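PDB 6HVG: alternansucrase from Leuconostoc mesenteroides, which belongs to glycoside hydrolase family 70 and combines a (beta/alpha)8-barrel core carrying a calcium ion with repeats resembling choline-binding modules. Local coordinates for residues A613-I618 and A1152-V1157; D758-A763 and Q784-Y789; G834-K839 and V1044-F1049; S1050-M1055 and S1104-G1109; S1062-I1067 and F1082-Q1087. All coordinates share one frame; numbering follows the deposited sequence.

Interaction 1: A613-I618 and A1152-V1157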
# COMPACT_ATOMS: atom_id res chain seq x y z
N ALA A 613 -23.09 18.44 24.80
CA ALA A 613 -22.76 18.07 23.44
C ALA A 613 -21.25 17.85 23.27
O ALA A 613 -20.69 18.18 22.23
CB ALA A 613 -23.28 19.14 22.50
N ASN A 614 -20.60 17.29 24.29
CA ASN A 614 -19.14 17.11 24.31
C ASN A 614 -18.71 15.65 24.18
O ASN A 614 -19.33 14.78 24.75
CB ASN A 614 -18.55 17.64 25.62
CG ASN A 614 -18.55 19.15 25.70
OD1 ASN A 614 -18.74 19.84 24.70
ND2 ASN A 614 -18.32 19.67 26.88
N PHE A 615 -17.66 15.38 23.42
CA PHE A 615 -17.14 14.01 23.29
C PHE A 615 -16.62 13.56 24.66
O PHE A 615 -16.15 14.37 25.44
CB PHE A 615 -16.00 13.95 22.25
CG PHE A 615 -16.46 13.98 20.80
CD1 PHE A 615 -16.99 12.84 20.20
CD2 PHE A 615 -16.30 15.11 20.04
CE1 PHE A 615 -17.39 12.86 18.88
CE2 PHE A 615 -16.68 15.13 18.71
CZ PHE A 615 -17.24 14.00 18.13
N ASP A 616 -16.69 12.26 24.93
CA ASP A 616 -16.30 11.72 26.25
C ASP A 616 -14.97 11.00 26.25
O ASP A 616 -14.28 10.98 27.26
CB ASP A 616 -17.35 10.73 26.77
CG ASP A 616 -18.74 11.32 26.77
OD1 ASP A 616 -19.09 12.08 27.71
OD2 ASP A 616 -19.46 11.04 25.81
N GLY A 617 -14.65 10.35 25.14
CA GLY A 617 -13.40 9.62 25.01
C GLY A 617 -12.83 9.79 23.63
O GLY A 617 -13.44 10.43 22.80
N ILE A 618 -11.69 9.17 23.37
CA ILE A 618 -11.06 9.26 22.05
C ILE A 618 -10.61 7.91 21.52
O ILE A 618 -10.38 6.99 22.27
CB ILE A 618 -9.82 10.19 22.09
CG1 ILE A 618 -8.82 9.66 23.10
CG2 ILE A 618 -10.22 11.62 22.43
CD1 ILE A 618 -7.46 10.35 23.05
N ALA A 1152 -19.72 9.34 23.67
CA ALA A 1152 -19.34 9.62 22.28
C ALA A 1152 -17.82 9.67 22.16
O ALA A 1152 -17.13 10.42 22.89
CB ALA A 1152 -19.95 10.93 21.80
N ILE A 1153 -17.30 8.89 21.23
CA ILE A 1153 -15.85 8.82 20.99
C ILE A 1153 -15.46 9.69 19.80
O ILE A 1153 -16.02 9.57 18.71
CB ILE A 1153 -15.37 7.37 20.76
CG1 ILE A 1153 -15.30 6.63 22.08
CG2 ILE A 1153 -14.00 7.35 20.14
CD1 ILE A 1153 -15.27 5.13 21.89
N ALA A 1154 -14.47 10.54 20.04
CA ALA A 1154 -13.89 11.38 19.00
C ALA A 1154 -12.71 10.67 18.36
O ALA A 1154 -11.87 10.16 19.07
CB ALA A 1154 -13.41 12.69 19.61
N ASP A 1155 -12.65 10.64 17.04
CA ASP A 1155 -11.48 10.08 16.34
C ASP A 1155 -10.38 11.14 16.31
O ASP A 1155 -10.49 12.14 15.63
CB ASP A 1155 -11.84 9.62 14.91
CG ASP A 1155 -11.15 8.31 14.53
OD1 ASP A 1155 -10.01 8.09 14.93
OD2 ASP A 1155 -11.76 7.49 13.83
N TRP A 1156 -9.32 10.91 17.08
CA TRP A 1156 -8.18 11.82 17.16
C TRP A 1156 -7.13 11.38 16.13
O TRP A 1156 -6.54 10.29 16.23
CB TRP A 1156 -7.59 11.76 18.57
CG TRP A 1156 -6.70 12.86 18.98
CD1 TRP A 1156 -6.88 14.18 18.77
CD2 TRP A 1156 -5.48 12.73 19.75
NE1 TRP A 1156 -5.85 14.90 19.34
CE2 TRP A 1156 -4.99 14.03 19.96
CE3 TRP A 1156 -4.79 11.66 20.30
CZ2 TRP A 1156 -3.82 14.28 20.69
CZ3 TRP A 1156 -3.62 11.91 21.04
CH2 TRP A 1156 -3.15 13.21 21.22
N VAL A 1157 -6.90 12.25 15.14
CA VAL A 1157 -6.11 11.91 13.95
C VAL A 1157 -4.89 12.82 13.81
O VAL A 1157 -4.85 13.64 12.93
CB VAL A 1157 -7.00 11.98 12.69
CG1 VAL A 1157 -6.23 11.54 11.46
CG2 VAL A 1157 -8.22 11.09 12.88
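Gly617 pairs with Ile1153 and Ile618 with Ala1154 in a short parallel ladder, the first pair 4.8 Å apart between CA atoms. Its regular rung is Ala1154 N to Gly617 O at 2.9 Å. Upstream, the carbonyl of Ala1152 receives two amides: Asp616 N lies in its carbonyl plane at 2.8 Å from Ala1152 O, while Gly617 N makes a weak, longer bond to the same oxygen. The Asp616 carboxylate then turns back on the strand, and its OD2 takes Ala1152 N on the anti lone pair at 2.7 Å; His1146 bonds to that OD2 as well. Phe615 lays one ring face over Ala1154, whose CB sits 3.7 Å from the ring centroid and 18° off the normal, a CH-pi contact. Beside its backbone N (chi1 -77°), the Phe615 CG lets the ring run along 1152-1154. Ile618 runs alongside Trp1156, its CD1 4.1 Å from Trp1156 CE3. Ile618 and Ala1154 share the sheet face that meets Met601, whereas Ile1153 lies on the other face. Strands 617-620 and 1151-1156 are neighbours in an eight-stranded parallel sheet, with helices 587-601 and 1135-1147 packed against it, as in the (beta/alpha)8 barrel of family 70.

Interaction 2: D758-A763 and Q784-Y789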
# COMPACT_ATOMS: atom_id res chain seq x y z
N ASP A 758 -10.42 -3.82 1.59
CA ASP A 758 -9.88 -4.72 0.57
C ASP A 758 -10.98 -5.51 -0.16
O ASP A 758 -11.09 -5.44 -1.39
CB ASP A 758 -8.80 -5.64 1.15
CG ASP A 758 -7.44 -4.94 1.27
OD1 ASP A 758 -7.34 -3.72 0.97
OD2 ASP A 758 -6.47 -5.62 1.66
N PRO A 759 -11.81 -6.26 0.57
CA PRO A 759 -12.93 -6.91 -0.10
C PRO A 759 -13.79 -5.99 -1.01
O PRO A 759 -14.08 -6.36 -2.14
CB PRO A 759 -13.75 -7.44 1.06
CG PRO A 759 -12.74 -7.76 2.11
CD PRO A 759 -11.63 -6.77 1.94
N ILE A 760 -14.18 -4.83 -0.51
CA ILE A 760 -15.00 -3.91 -1.32
C ILE A 760 -14.30 -3.56 -2.64
O ILE A 760 -14.94 -3.46 -3.68
CB ILE A 760 -15.43 -2.67 -0.51
CG1 ILE A 760 -16.64 -3.02 0.35
CG2 ILE A 760 -15.81 -1.50 -1.40
CD1 ILE A 760 -16.55 -2.57 1.79
N ARG A 761 -12.98 -3.36 -2.59
CA ARG A 761 -12.22 -3.02 -3.80
C ARG A 761 -11.97 -4.27 -4.67
O ARG A 761 -12.11 -4.20 -5.88
CB ARG A 761 -10.90 -2.31 -3.45
CG ARG A 761 -11.15 -0.89 -2.94
CD ARG A 761 -9.88 -0.16 -2.58
NE ARG A 761 -9.21 -0.77 -1.43
CZ ARG A 761 -8.13 -0.29 -0.82
NH1 ARG A 761 -7.58 0.83 -1.24
NH2 ARG A 761 -7.60 -0.93 0.22
N LYS A 762 -11.61 -5.40 -4.06
CA LYS A 762 -11.43 -6.66 -4.82
C LYS A 762 -12.68 -6.97 -5.63
O LYS A 762 -12.59 -7.43 -6.76
CB LYS A 762 -11.17 -7.86 -3.90
CG LYS A 762 -9.98 -7.71 -2.96
CD LYS A 762 -9.09 -8.94 -2.87
CE LYS A 762 -8.12 -8.88 -1.67
NZ LYS A 762 -8.79 -8.91 -0.32
N ALA A 763 -13.84 -6.68 -5.05
CA ALA A 763 -15.12 -6.87 -5.74
C ALA A 763 -15.23 -5.96 -6.97
O ALA A 763 -15.64 -6.40 -8.03
CB ALA A 763 -16.27 -6.61 -4.80
N GLN A 784 -22.10 0.64 -7.76
CA GLN A 784 -22.22 -0.53 -8.63
C GLN A 784 -21.46 -1.72 -8.07
O GLN A 784 -21.98 -2.84 -8.08
CB GLN A 784 -21.63 -0.25 -10.01
CG GLN A 784 -22.37 0.76 -10.86
CD GLN A 784 -21.58 1.17 -12.09
OE1 GLN A 784 -20.52 0.60 -12.39
NE2 GLN A 784 -22.08 2.17 -12.80
N GLY A 785 -20.24 -1.47 -7.58
CA GLY A 785 -19.42 -2.51 -6.97
C GLY A 785 -20.10 -3.06 -5.73
O GLY A 785 -20.15 -4.27 -5.49
N MET A 786 -20.67 -2.14 -4.96
CA MET A 786 -21.36 -2.49 -3.73
C MET A 786 -22.50 -3.45 -3.96
O MET A 786 -22.73 -4.32 -3.11
CB MET A 786 -21.85 -1.23 -3.02
CG MET A 786 -20.75 -0.52 -2.26
SD MET A 786 -20.00 -1.58 -1.00
CE MET A 786 -19.06 -0.34 -0.12
N GLU A 787 -23.20 -3.31 -5.08
CA GLU A 787 -24.28 -4.25 -5.40
C GLU A 787 -23.77 -5.70 -5.56
O GLU A 787 -24.46 -6.64 -5.15
CB GLU A 787 -25.10 -3.79 -6.62
CG GLU A 787 -26.01 -2.59 -6.34
CD GLU A 787 -27.06 -2.86 -5.24
OE1 GLU A 787 -27.92 -3.76 -5.40
OE2 GLU A 787 -27.03 -2.16 -4.19
N PHE A 788 -22.58 -5.87 -6.13
CA PHE A 788 -21.97 -7.21 -6.25
C PHE A 788 -21.51 -7.73 -4.89
O PHE A 788 -21.65 -8.92 -4.57
CB PHE A 788 -20.78 -7.21 -7.25
CG PHE A 788 -21.17 -6.85 -8.66
CD1 PHE A 788 -22.08 -7.63 -9.38
CD2 PHE A 788 -20.65 -5.71 -9.28
CE1 PHE A 788 -22.46 -7.28 -10.66
CE2 PHE A 788 -21.03 -5.36 -10.56
CZ PHE A 788 -21.94 -6.14 -11.25
N TYR A 789 -20.94 -6.81 -4.11
CA TYR A 789 -20.47 -7.09 -2.75
C TYR A 789 -21.61 -7.56 -1.86
O TYR A 789 -21.46 -8.55 -1.12
CB TYR A 789 -19.82 -5.82 -2.18
CG TYR A 789 -19.29 -5.90 -0.77
CD1 TYR A 789 -18.07 -6.50 -0.50
CD2 TYR A 789 -19.98 -5.34 0.28
CE1 TYR A 789 -17.57 -6.55 0.78
CE2 TYR A 789 -19.50 -5.39 1.58
CZ TYR A 789 -18.28 -5.99 1.82
OH TYR A 789 -17.76 -6.02 3.10
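Ile760 and Tyr789 carry a near-perpendicular helix-helix packing between 757-766 and 779-793, within the family 70 region. The local axes approach to 8.9 Å and run 106° apart, so the helices touch over a small patch. Ile760 crosses the Tyr789 ring obliquely, placing CG1 over the centre of one face, 3.6 Å from the ring centroid and 10° off its normal, which defines a CH-pi contact. Pro759 comes instead at the edge, its CB 3.9 Å from Tyr789 CE1. With CG anti to the backbone N (chi1 179°), Tyr789 reaches across to the neighbouring helix, and its hydroxyl goes on to hydrogen-bond Glu832. Met786 bends at its second torsion, which turns its methyl toward Ile760. Phe1052 packs against both Ile760 and Met786, continuing the apolar patch beyond the two helices. Ala763 CB approaches Tyr789 CB at 4.5 Å. The Met786 methyl is near both branches of Ile760: CE is 3.6 Å from Ile760 CG1 and 3.7 Å from Ile760 CG2.

Interaction 3: G834-K839 and V1044-F1049; sequences GQYMEK and VIYEGF
Tyr836 supplies the polar link to Gly1048: its hydroxyl donates to the backbone carbonyl, with OH 3.1 Å from Gly1048 O. The approach is bent, at a C=O...donor angle of 118°, and the donor stands above the carbonyl plane, 47° out of it, rather than on a lone pair. The same carbonyl lies obliquely to the phenol ring, with Gly1048 O 3.4 Å from Tyr836 CE1. Placing the hydroxyl there depends on the Tyr836 side chain extending anti to its N (chi1 -171°) from within a type II turn, which spans Gln835 to Glu838 and is closed by Glu838 N to Gln835 O at 3.2 Å. The turn lies between helices 826-829 and 844-857, so the bond ties the 834-839 loop to the chain at Gly1048, next to strand 1045-1047 of the (beta/alpha)8 barrel. Van der Waals contacts are looser. Tyr836 OH stands at the edge of the Tyr1046 ring, near its plane and 4.3 Å from Tyr1046 CE2. Met837 approaches Tyr1046 head-on, its CE ending 4.2 Å from Tyr1046 OH. Further ring contacts adjoin the pair: Tyr826 meets the Tyr836 ring with nearly parallel planes, while Phe1074 stacks on Tyr1046.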
# COMPACT_ATOMS: atom_id res chain seq x y z
N GLY A 834 -24.17 2.94 0.39
CA GLY A 834 -25.42 3.65 0.31
C GLY A 834 -25.60 4.50 1.54
O GLY A 834 -24.64 5.01 2.11
N GLN A 835 -26.85 4.62 1.97
CA GLN A 835 -27.25 5.56 3.00
C GLN A 835 -27.08 4.97 4.39
O GLN A 835 -27.09 3.76 4.57
CB GLN A 835 -28.70 5.95 2.74
CG GLN A 835 -28.87 6.73 1.46
CD GLN A 835 -28.32 8.13 1.57
OE1 GLN A 835 -27.61 8.59 0.68
NE2 GLN A 835 -28.65 8.82 2.64
N TYR A 836 -26.93 5.84 5.39
CA TYR A 836 -26.66 5.39 6.76
C TYR A 836 -27.86 4.66 7.31
O TYR A 836 -28.96 5.21 7.32
CB TYR A 836 -26.30 6.56 7.67
CG TYR A 836 -25.80 6.15 9.05
CD1 TYR A 836 -24.62 5.43 9.20
CD2 TYR A 836 -26.52 6.46 10.20
CE1 TYR A 836 -24.17 5.06 10.44
CE2 TYR A 836 -26.06 6.09 11.45
CZ TYR A 836 -24.89 5.38 11.56
OH TYR A 836 -24.45 5.00 12.81
N MET A 837 -27.64 3.42 7.74
CA MET A 837 -28.70 2.58 8.29
C MET A 837 -29.83 2.32 7.29
O MET A 837 -30.98 2.14 7.69
CB MET A 837 -29.24 3.19 9.59
CG MET A 837 -28.76 2.46 10.82
SD MET A 837 -29.03 3.41 12.34
CE MET A 837 -27.33 3.26 12.89
N GLU A 838 -29.51 2.31 6.00
CA GLU A 838 -30.53 2.16 4.96
C GLU A 838 -31.18 0.80 5.00
O GLU A 838 -32.39 0.67 4.77
CB GLU A 838 -29.96 2.39 3.56
CG GLU A 838 -31.02 2.35 2.47
CD GLU A 838 -30.58 2.97 1.16
OE1 GLU A 838 -29.58 2.48 0.59
OE2 GLU A 838 -31.24 3.93 0.72
N LYS A 839 -30.36 -0.22 5.24
CA LYS A 839 -30.83 -1.58 5.22
C LYS A 839 -29.97 -2.44 6.13
O LYS A 839 -28.76 -2.41 6.02
CB LYS A 839 -30.79 -2.13 3.79
CG LYS A 839 -31.53 -3.45 3.62
CD LYS A 839 -31.28 -4.09 2.27
CE LYS A 839 -31.86 -5.50 2.22
NZ LYS A 839 -31.41 -6.21 0.99
N VAL A 1044 -19.77 -1.96 25.93
CA VAL A 1044 -19.71 -2.36 24.52
C VAL A 1044 -19.55 -1.09 23.69
O VAL A 1044 -20.33 -0.14 23.84
CB VAL A 1044 -20.99 -3.07 24.08
CG1 VAL A 1044 -20.89 -3.43 22.61
CG2 VAL A 1044 -21.24 -4.29 24.92
N ILE A 1045 -18.55 -1.09 22.81
CA ILE A 1045 -18.35 0.03 21.89
C ILE A 1045 -18.99 -0.31 20.56
O ILE A 1045 -18.91 -1.43 20.10
CB ILE A 1045 -16.86 0.30 21.63
CG1 ILE A 1045 -16.13 0.55 22.95
CG2 ILE A 1045 -16.69 1.51 20.74
CD1 ILE A 1045 -14.64 0.51 22.82
N TYR A 1046 -19.64 0.67 19.96
CA TYR A 1046 -20.20 0.49 18.64
C TYR A 1046 -19.44 1.41 17.72
O TYR A 1046 -19.47 2.63 17.90
CB TYR A 1046 -21.67 0.83 18.64
CG TYR A 1046 -22.38 0.72 17.31
CD1 TYR A 1046 -22.59 -0.50 16.72
CD2 TYR A 1046 -22.87 1.85 16.68
CE1 TYR A 1046 -23.26 -0.62 15.51
CE2 TYR A 1046 -23.55 1.74 15.48
CZ TYR A 1046 -23.74 0.51 14.90
OH TYR A 1046 -24.41 0.42 13.71
N GLU A 1047 -18.75 0.81 16.76
CA GLU A 1047 -18.06 1.58 15.74
C GLU A 1047 -19.08 1.81 14.67
O GLU A 1047 -19.38 0.91 13.87
CB GLU A 1047 -16.93 0.74 15.21
CG GLU A 1047 -16.06 1.48 14.22
CD GLU A 1047 -15.10 0.52 13.53
OE1 GLU A 1047 -15.45 -0.66 13.42
OE2 GLU A 1047 -14.01 0.95 13.13
N GLY A 1048 -19.65 3.02 14.64
CA GLY A 1048 -20.91 3.26 13.91
C GLY A 1048 -20.79 4.05 12.61
O GLY A 1048 -21.41 5.08 12.47
N PHE A 1049 -19.96 3.59 11.69
CA PHE A 1049 -19.83 4.20 10.41
C PHE A 1049 -19.08 3.23 9.57
O PHE A 1049 -18.45 2.31 10.07
CB PHE A 1049 -19.06 5.52 10.49
CG PHE A 1049 -17.61 5.36 10.79
CD1 PHE A 1049 -17.17 5.16 12.09
CD2 PHE A 1049 -16.66 5.43 9.77
CE1 PHE A 1049 -15.83 5.00 12.38
CE2 PHE A 1049 -15.33 5.31 10.05
CZ PHE A 1049 -14.91 5.08 11.35

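Interaction 4: S1050-M1055 and S1104-G1109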
# COMPACT_ATOMS: atom_id res chain seq x y z
N SER A 1050 -19.15 3.45 8.28
CA SER A 1050 -18.38 2.70 7.29
C SER A 1050 -17.74 3.70 6.35
O SER A 1050 -18.37 4.70 6.01
CB SER A 1050 -19.31 1.80 6.53
OG SER A 1050 -18.78 1.45 5.27
N ASN A 1051 -16.50 3.45 5.95
CA ASN A 1051 -15.83 4.34 5.00
C ASN A 1051 -16.47 4.41 3.63
O ASN A 1051 -16.19 5.34 2.87
CB ASN A 1051 -14.38 3.95 4.80
CG ASN A 1051 -13.50 4.45 5.92
OD1 ASN A 1051 -13.72 5.53 6.47
ND2 ASN A 1051 -12.47 3.68 6.25
N PHE A 1052 -17.34 3.45 3.32
CA PHE A 1052 -17.91 3.35 2.00
C PHE A 1052 -19.37 3.74 1.89
O PHE A 1052 -20.02 3.48 0.88
CB PHE A 1052 -17.62 1.97 1.48
CG PHE A 1052 -16.15 1.67 1.48
CD1 PHE A 1052 -15.51 1.26 2.62
CD2 PHE A 1052 -15.39 1.89 0.35
CE1 PHE A 1052 -14.16 1.03 2.63
CE2 PHE A 1052 -14.04 1.63 0.34
CZ PHE A 1052 -13.42 1.20 1.48
N GLN A 1053 -19.87 4.44 2.90
CA GLN A 1053 -21.20 5.02 2.85
C GLN A 1053 -21.26 5.98 1.68
O GLN A 1053 -20.29 6.63 1.36
CB GLN A 1053 -21.48 5.81 4.13
CG GLN A 1053 -21.67 4.95 5.38
CD GLN A 1053 -21.76 5.76 6.67
OE1 GLN A 1053 -21.22 5.36 7.70
NE2 GLN A 1053 -22.45 6.90 6.61
N ALA A 1054 -22.42 6.05 1.04
CA ALA A 1054 -22.68 7.09 0.06
C ALA A 1054 -22.86 8.46 0.73
O ALA A 1054 -23.10 8.55 1.93
CB ALA A 1054 -23.92 6.73 -0.73
N MET A 1055 -22.72 9.52 -0.06
CA MET A 1055 -22.98 10.86 0.44
C MET A 1055 -24.48 10.96 0.70
O MET A 1055 -25.25 10.35 -0.02
CB MET A 1055 -22.55 11.92 -0.58
CG MET A 1055 -21.06 11.95 -0.85
SD MET A 1055 -20.06 12.54 0.53
CE MET A 1055 -20.61 14.25 0.65
N SER A 1104 -9.84 10.54 0.92
CA SER A 1104 -10.06 11.90 0.49
C SER A 1104 -11.25 11.96 -0.44
O SER A 1104 -12.17 12.75 -0.22
CB SER A 1104 -8.82 12.47 -0.19
OG SER A 1104 -8.93 13.88 -0.31
N PHE A 1105 -11.26 11.14 -1.47
CA PHE A 1105 -12.35 11.24 -2.45
C PHE A 1105 -13.64 10.55 -2.02
O PHE A 1105 -14.70 10.83 -2.58
CB PHE A 1105 -11.89 10.83 -3.87
CG PHE A 1105 -11.39 9.42 -4.00
CD1 PHE A 1105 -12.27 8.36 -4.07
CD2 PHE A 1105 -10.03 9.15 -4.16
CE1 PHE A 1105 -11.83 7.07 -4.21
CE2 PHE A 1105 -9.58 7.84 -4.31
CZ PHE A 1105 -10.48 6.79 -4.32
N LEU A 1106 -13.57 9.67 -1.02
CA LEU A 1106 -14.79 9.16 -0.39
C LEU A 1106 -15.26 9.98 0.83
O LEU A 1106 -16.20 9.59 1.51
CB LEU A 1106 -14.64 7.67 -0.04
CG LEU A 1106 -14.49 6.69 -1.21
CD1 LEU A 1106 -14.40 5.27 -0.70
CD2 LEU A 1106 -15.67 6.82 -2.15
N ASN A 1107 -14.62 11.10 1.10
CA ASN A 1107 -15.09 12.04 2.11
C ASN A 1107 -15.38 11.44 3.48
O ASN A 1107 -16.26 11.92 4.21
CB ASN A 1107 -16.31 12.78 1.58
CG ASN A 1107 -16.03 13.52 0.27
OD1 ASN A 1107 -14.93 14.02 0.05
ND2 ASN A 1107 -17.01 13.59 -0.59
N ASN A 1108 -14.63 10.41 3.85
CA ASN A 1108 -14.92 9.69 5.07
C ASN A 1108 -14.47 10.39 6.33
O ASN A 1108 -14.83 9.97 7.45
CB ASN A 1108 -14.40 8.26 5.02
CG ASN A 1108 -12.90 8.19 4.96
OD1 ASN A 1108 -12.22 9.08 5.44
ND2 ASN A 1108 -12.38 7.10 4.41
N GLY A 1109 -13.69 11.45 6.17
CA GLY A 1109 -13.27 12.28 7.31
C GLY A 1109 -11.86 12.03 7.80
O GLY A 1109 -11.33 12.84 8.56
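Asn1051 and Asn1108 bring their amides together with the planes 36° apart. Asn1108 ND2 is 2.9 Å from Asn1051 OD1, but the angle is too poor for a hydrogen bond, and the same oxygen lies 3.2 Å from Asn1108 CB. The Asn1108 amide is held elsewhere: its OD1 accepts from Tyr1110 N and its ND2 donates to Asp1103 OD1. Phe1052 presents the other flat group, met obliquely by Leu1106, whose CD1 is 3.7 Å from Phe1052 CD2; Leu782 of helix 779-793 touches both Phe1052 and Leu1106. At the far end Met1055, bent at chi2 (-69°) and chi3 (-66°), crosses Asn1107 at about a right angle, with SD 3.9 Å from Asn1107 CB. Two side-chain-to-backbone bonds shape the turn. Ser1050 OG accepts Phe1052 N at 3.1 Å, an ST turn, and Ser1050 N donates to Gln1053 OE1 at 2.9 Å, meeting a lone pair of the amide oxygen in its plane. Lys1131 NZ joins the two segments from outside, bonding both Gln1053 O and Leu1106 O. A type I turn from Ser1050 to Gln1053 after strand 1045-1047, packed on the residues following helix 1102-1105, is a loop-to-loop contact beyond the C-terminal end of a barrel strand.

Interaction 5: S1062-I1067 and F1082-Q1087; sequences STNVVI and FELAPQ
Ile1067 and Asn1064 on helix 1063-1075 face Phe1082 and Leu1084 in a beta-alpha-beta unit of the barrel, where the helix links strands 1045-1047 and 1081-1083. Ile1067 has the most surface buried here. It points against the Phe1082 side chain, with CG2 lying 4.2 Å above the plane of the Phe1082 ring and offset toward its rim, while CD1 reaches Phe1082 CE1 at 3.8 Å. The same methyl closes on Leu1084, Ile1067 CD1 standing 3.5 Å from Leu1084 CD2. Asn1064, its CG beside the backbone N (chi1 -67°), turns its amide to the loop after the strand. Its OD1 rests near Leu1084 CD2, whereas its ND2 donates to Gln1087 OE1 at 2.9 Å with an angle of 150° at hydrogen. That oxygen lies in the Asn1064 amide plane, although the donor is above the Gln1087 carbonyl plane. Leu1138 packs on both amide side chains. The rotation of the Gln1087 amide is fixed further by its NE2, which donates to Ala1085 O at 2.8 Å.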
# COMPACT_ATOMS: atom_id res chain seq x y z
N SER A 1062 -28.56 12.30 6.74
CA SER A 1062 -27.19 12.38 7.18
C SER A 1062 -27.02 11.56 8.46
O SER A 1062 -27.85 11.62 9.36
CB SER A 1062 -26.81 13.82 7.45
OG SER A 1062 -27.07 14.60 6.32
N THR A 1063 -25.90 10.85 8.52
CA THR A 1063 -25.58 9.95 9.61
C THR A 1063 -25.95 10.49 10.99
O THR A 1063 -26.65 9.83 11.74
CB THR A 1063 -24.08 9.59 9.56
OG1 THR A 1063 -23.82 8.79 8.40
CG2 THR A 1063 -23.63 8.82 10.78
N ASN A 1064 -25.50 11.69 11.32
CA ASN A 1064 -25.65 12.23 12.67
C ASN A 1064 -27.10 12.64 13.02
O ASN A 1064 -27.48 12.65 14.20
CB ASN A 1064 -24.69 13.40 12.89
CG ASN A 1064 -23.23 12.97 12.90
OD1 ASN A 1064 -22.90 11.77 13.00
ND2 ASN A 1064 -22.33 13.94 12.81
N VAL A 1065 -27.88 12.99 12.00
CA VAL A 1065 -29.32 13.19 12.19
C VAL A 1065 -29.95 11.86 12.54
O VAL A 1065 -30.66 11.73 13.54
CB VAL A 1065 -29.97 13.80 10.92
CG1 VAL A 1065 -31.49 13.78 11.04
CG2 VAL A 1065 -29.46 15.22 10.68
N VAL A 1066 -29.66 10.85 11.73
CA VAL A 1066 -30.16 9.49 11.97
C VAL A 1066 -29.74 8.96 13.36
O VAL A 1066 -30.55 8.38 14.05
CB VAL A 1066 -29.73 8.50 10.86
CG1 VAL A 1066 -30.09 7.07 11.20
CG2 VAL A 1066 -30.40 8.89 9.55
N ILE A 1067 -28.49 9.19 13.77
CA ILE A 1067 -28.02 8.72 15.07
C ILE A 1067 -28.88 9.31 16.19
O ILE A 1067 -29.24 8.60 17.13
CB ILE A 1067 -26.52 9.01 15.30
CG1 ILE A 1067 -25.65 8.13 14.39
CG2 ILE A 1067 -26.09 8.73 16.74
CD1 ILE A 1067 -24.22 8.61 14.22
N PHE A 1082 -20.37 5.12 21.83
CA PHE A 1082 -20.61 5.20 20.40
C PHE A 1082 -19.38 5.80 19.73
O PHE A 1082 -19.06 6.97 19.94
CB PHE A 1082 -21.82 6.07 20.11
CG PHE A 1082 -22.45 5.79 18.76
CD1 PHE A 1082 -21.86 6.26 17.59
CD2 PHE A 1082 -23.63 5.08 18.67
CE1 PHE A 1082 -22.44 6.00 16.37
CE2 PHE A 1082 -24.22 4.83 17.45
CZ PHE A 1082 -23.63 5.29 16.30
N GLU A 1083 -18.68 4.99 18.95
CA GLU A 1083 -17.52 5.48 18.21
C GLU A 1083 -18.03 6.06 16.92
O GLU A 1083 -18.46 5.33 16.03
CB GLU A 1083 -16.50 4.37 17.95
CG GLU A 1083 -15.16 4.86 17.47
CD GLU A 1083 -14.32 3.77 16.83
OE1 GLU A 1083 -14.24 2.65 17.40
OE2 GLU A 1083 -13.75 4.02 15.74
N LEU A 1084 -18.00 7.39 16.84
CA LEU A 1084 -18.43 8.14 15.65
C LEU A 1084 -17.26 8.28 14.69
O LEU A 1084 -16.12 8.38 15.12
CB LEU A 1084 -18.91 9.54 16.04
CG LEU A 1084 -20.21 9.62 16.84
CD1 LEU A 1084 -20.14 10.70 17.87
CD2 LEU A 1084 -21.40 9.85 15.93
N ALA A 1085 -17.56 8.34 13.41
CA ALA A 1085 -16.56 8.61 12.39
C ALA A 1085 -15.84 9.93 12.70
O ALA A 1085 -16.34 10.75 13.48
CB ALA A 1085 -17.21 8.70 11.03
N PRO A 1086 -14.64 10.12 12.11
CA PRO A 1086 -13.95 11.40 12.24
C PRO A 1086 -14.74 12.48 11.54
O PRO A 1086 -15.11 12.32 10.36
CB PRO A 1086 -12.63 11.16 11.51
CG PRO A 1086 -12.92 10.03 10.57
CD PRO A 1086 -13.85 9.15 11.35
N GLN A 1087 -15.01 13.57 12.26
CA GLN A 1087 -15.99 14.56 11.81
C GLN A 1087 -15.38 15.73 11.03
O GLN A 1087 -16.06 16.73 10.77
CB GLN A 1087 -16.74 15.12 13.01
CG GLN A 1087 -17.52 14.06 13.76
CD GLN A 1087 -18.62 13.48 12.93
OE1 GLN A 1087 -19.43 14.22 12.39
NE2 GLN A 1087 -18.66 12.16 12.82

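All five contacts lie in the family 70 region. Interactions 1, 3 and 5 share the parallel barrel sheet: strands 1045-1047, 1081-1083 and 1151-1156 are successive neighbours, bridged by probable backbone hydrogen bonds, Tyr1046 O to Glu1083 N at 2.7 Å and Ile1153 N to Phe1082 O at 2.9 Å. Centres of interactions 3 and 5 are about 8 Å apart, those of 1 and 5 about 11 Å. Interaction 4 extends this cluster through Gly834 O and Ala1054 N. Interaction 2, centred about 30 Å from interaction 1, joins the barrel cluster by packing on Phe1052 of interaction 4. Along the chain interaction 1 encloses the others, and 2, 3 and 4 follow in series with 5 within 4.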